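Local coordinates for flagellar basal body protein (Helicobacter pylori, PDB 5NPY) that probably forms part of the flagellar hook, the extracellular joint that couples the basal body rod to the filament, at residues A[398-403]-A[446-451]. Residues are numbered along the deposited sequence; the frame is centred on the assembly and turned at random.
With 144 (tris-hydroxymethyl-methyl-ammonium), chain B.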
loop_
_atom_site.group_PDB
_atom_site.type_symbol
_atom_site.label_atom_id
_atom_site.label_comp_id
_atom_site.label_asym_id
_atom_site.label_seq_id
_atom_site.Cartn_x
_atom_site.Cartn_y
_atom_site.Cartn_z
ATOM N N TRP A 398 16.155 -8.896 0.818
ATOM C CA TRP A 398 15.180 -9.943 1.077
ATOM C C TRP A 398 14.674 -10.450 -0.262
ATOM O O TRP A 398 14.554 -9.673 -1.209
ATOM C CB TRP A 398 13.993 -9.418 1.918
ATOM C CG TRP A 398 14.366 -8.867 3.249
ATOM C CD1 TRP A 398 15.218 -7.833 3.500
ATOM C CD2 TRP A 398 13.853 -9.286 4.531
ATOM N NE1 TRP A 398 15.271 -7.586 4.861
ATOM C CE2 TRP A 398 14.452 -8.469 5.510
ATOM C CE3 TRP A 398 12.950 -10.279 4.940
ATOM C CZ2 TRP A 398 14.193 -8.621 6.870
ATOM C CZ3 TRP A 398 12.684 -10.419 6.283
ATOM C CH2 TRP A 398 13.302 -9.591 7.237
ATOM N N GLU A 399 14.359 -11.746 -0.341
ATOM C CA GLU A 399 13.640 -12.294 -1.492
ATOM C C GLU A 399 12.176 -12.494 -1.130
ATOM O O GLU A 399 11.861 -13.184 -0.143
ATOM C CB GLU A 399 14.235 -13.619 -1.978
ATOM C CG GLU A 399 15.675 -13.488 -2.391
ATOM C CD GLU A 399 16.133 -14.593 -3.305
ATOM O OE1 GLU A 399 15.282 -15.176 -4.006
ATOM O OE2 GLU A 399 17.346 -14.863 -3.324
ATOM N N VAL A 400 11.290 -11.938 -1.966
ATOM C CA VAL A 400 9.855 -11.860 -1.692
ATOM C C VAL A 400 9.071 -12.758 -2.658
ATOM O O VAL A 400 9.194 -12.636 -3.883
ATOM C CB VAL A 400 9.364 -10.406 -1.786
ATOM C CG1 VAL A 400 7.893 -10.328 -1.424
ATOM C CG2 VAL A 400 10.296 -9.411 -0.951
ATOM N N LYS A 401 8.210 -13.600 -2.099
ATOM C CA LYS A 401 7.363 -14.546 -2.824
ATOM C C LYS A 401 5.925 -14.048 -2.719
ATOM O O LYS A 401 5.351 -14.062 -1.627
ATOM C CB LYS A 401 7.535 -15.934 -2.197
ATOM C CG LYS A 401 6.436 -16.963 -2.424
ATOM C CD LYS A 401 6.654 -18.184 -1.510
ATOM C CE LYS A 401 6.119 -19.455 -2.165
ATOM N NZ LYS A 401 6.636 -20.683 -1.510
ATOM N N SER A 402 5.340 -13.592 -3.837
ATOM C CA SER A 402 4.013 -12.984 -3.817
ATOM C C SER A 402 3.007 -13.753 -4.681
ATOM O O SER A 402 3.341 -14.240 -5.771
ATOM C CB SER A 402 4.057 -11.526 -4.281
ATOM O OG SER A 402 5.001 -10.752 -3.555
ATOM N N TYR A 403 1.757 -13.808 -4.208
ATOM C CA TYR A 403 0.678 -14.546 -4.862
ATOM C C TYR A 403 -0.645 -14.057 -4.287
ATOM O O TYR A 403 -0.678 -13.298 -3.309
ATOM C CB TYR A 403 0.833 -16.060 -4.670
ATOM C CG TYR A 403 1.084 -16.428 -3.218
ATOM C CD1 TYR A 403 0.022 -16.722 -2.363
ATOM C CD2 TYR A 403 2.377 -16.447 -2.689
ATOM C CE1 TYR A 403 0.241 -17.037 -1.023
ATOM C CE2 TYR A 403 2.597 -16.749 -1.333
ATOM C CZ TYR A 403 1.510 -17.046 -0.515
ATOM O OH TYR A 403 1.683 -17.354 0.805
ATOM N N TYR A 446 2.155 -4.633 -8.977
ATOM C CA TYR A 446 2.390 -4.699 -7.533
ATOM C C TYR A 446 3.759 -4.102 -7.217
ATOM O O TYR A 446 4.768 -4.540 -7.781
ATOM C CB TYR A 446 2.316 -6.147 -7.049
ATOM C CG TYR A 446 2.413 -6.392 -5.544
ATOM C CD1 TYR A 446 2.851 -7.606 -5.069
ATOM C CD2 TYR A 446 1.982 -5.461 -4.611
ATOM C CE1 TYR A 446 2.932 -7.869 -3.730
ATOM C CE2 TYR A 446 2.052 -5.731 -3.258
ATOM C CZ TYR A 446 2.527 -6.941 -2.827
ATOM O OH TYR A 446 2.618 -7.253 -1.492
ATOM N N SER A 447 3.790 -3.100 -6.334
ATOM C CA SER A 447 5.028 -2.425 -5.930
ATOM C C SER A 447 5.238 -2.574 -4.427
ATOM O O SER A 447 4.358 -2.223 -3.621
ATOM C CB SER A 447 5.023 -0.928 -6.290
ATOM O OG SER A 447 4.908 -0.712 -7.695
ATOM N N LEU A 448 6.399 -3.098 -4.058
ATOM C CA LEU A 448 6.713 -3.392 -2.668
ATOM C C LEU A 448 7.331 -2.215 -1.921
ATOM O O LEU A 448 7.637 -2.357 -0.738
ATOM C CB LEU A 448 7.669 -4.580 -2.604
ATOM C CG LEU A 448 7.037 -5.875 -3.124
ATOM C CD1 LEU A 448 8.091 -6.943 -3.250
ATOM C CD2 LEU A 448 5.868 -6.363 -2.221
ATOM N N ASP A 449 7.535 -1.064 -2.562
ATOM C CA ASP A 449 8.556 -0.155 -2.062
ATOM C C ASP A 449 8.016 1.142 -1.500
ATOM O O ASP A 449 8.780 1.871 -0.869
ATOM C CB ASP A 449 9.594 0.167 -3.158
ATOM C CG ASP A 449 8.998 0.913 -4.335
ATOM O OD1 ASP A 449 9.704 1.781 -4.888
ATOM O OD2 ASP A 449 7.832 0.627 -4.702
ATOM N N LYS A 450 6.745 1.454 -1.729
ATOM C CA LYS A 450 6.084 2.610 -1.138
ATOM C C LYS A 450 4.605 2.534 -1.484
ATOM O O LYS A 450 4.203 1.864 -2.445
ATOM C CB LYS A 450 6.661 3.935 -1.639
ATOM C CG LYS A 450 6.280 4.256 -3.113
ATOM C CD LYS A 450 6.969 5.556 -3.577
ATOM C CE LYS A 450 6.605 5.916 -5.012
ATOM N NZ LYS A 450 7.223 4.980 -5.995
ATOM N N SER A 451 3.815 3.265 -0.698
ATOM C CA SER A 451 2.400 3.537 -0.899
ATOM C C SER A 451 2.238 5.043 -1.091
ATOM O O SER A 451 3.220 5.773 -1.261
ATOM C CB SER A 451 1.583 3.043 0.304
ATOM O OG SER A 451 1.987 3.740 1.479
HETATM C C1 144 B . 21.815 -11.973 -4.557
HETATM N N 144 B . 21.044 -12.465 -3.415
HETATM C C2 144 B . 21.594 -13.743 -2.963
HETATM O O2 144 B . 21.189 -14.842 -3.741
HETATM C C3 144 B . 19.649 -12.652 -3.794
HETATM O O3 144 B . 18.825 -12.692 -2.650
HETATM C C4 144 B . 21.062 -11.552 -2.259
HETATM O O4 144 B . 21.846 -10.382 -2.328
#
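The ring of Tyr-446 meets Ser-402 with its edge. Ser-402 CB lies in the ring plane, and Ser-402 OG stands near that plane, 3.6 Å from Tyr-446 CE1. The ring reaches across because its CG is anti to the backbone N (chi1 -175°). Ser-402 OG and Tyr-446 OH do not bond each other. Each is hydrogen-bonded to the hydroxyl of Ser-375, which thus ties the two buried polar groups together. Beside this pair, Val-400 and Leu-448 reach toward each other tip to tip. Leu-448 CD1 sits 3.9 Å from Val-400 CG1 and 4.0 Å from Val-400 CG2, so one methyl meets both branches of the valine. The CA atoms of Val-400 and Leu-448 are 9.1 Å apart, consistent with side chains meeting between two sheet layers; Leu-448 lies just past the end of strand 442-447. Glu-399 points to the other side of its strand. Its OE2 accepts a hydrogen bond of 2.7 Å from O3 of the bound tris-hydroxymethyl-methyl-ammonium, which Thr-380 also binds. Strand 396-406 runs between strands 370-381 and 411-423, antiparallel to both. Strand 442-447 belongs to the facing sheet, between strands 435-439 and 192-198, and Met-435 touches Ser-402, Tyr-446 and Leu-448.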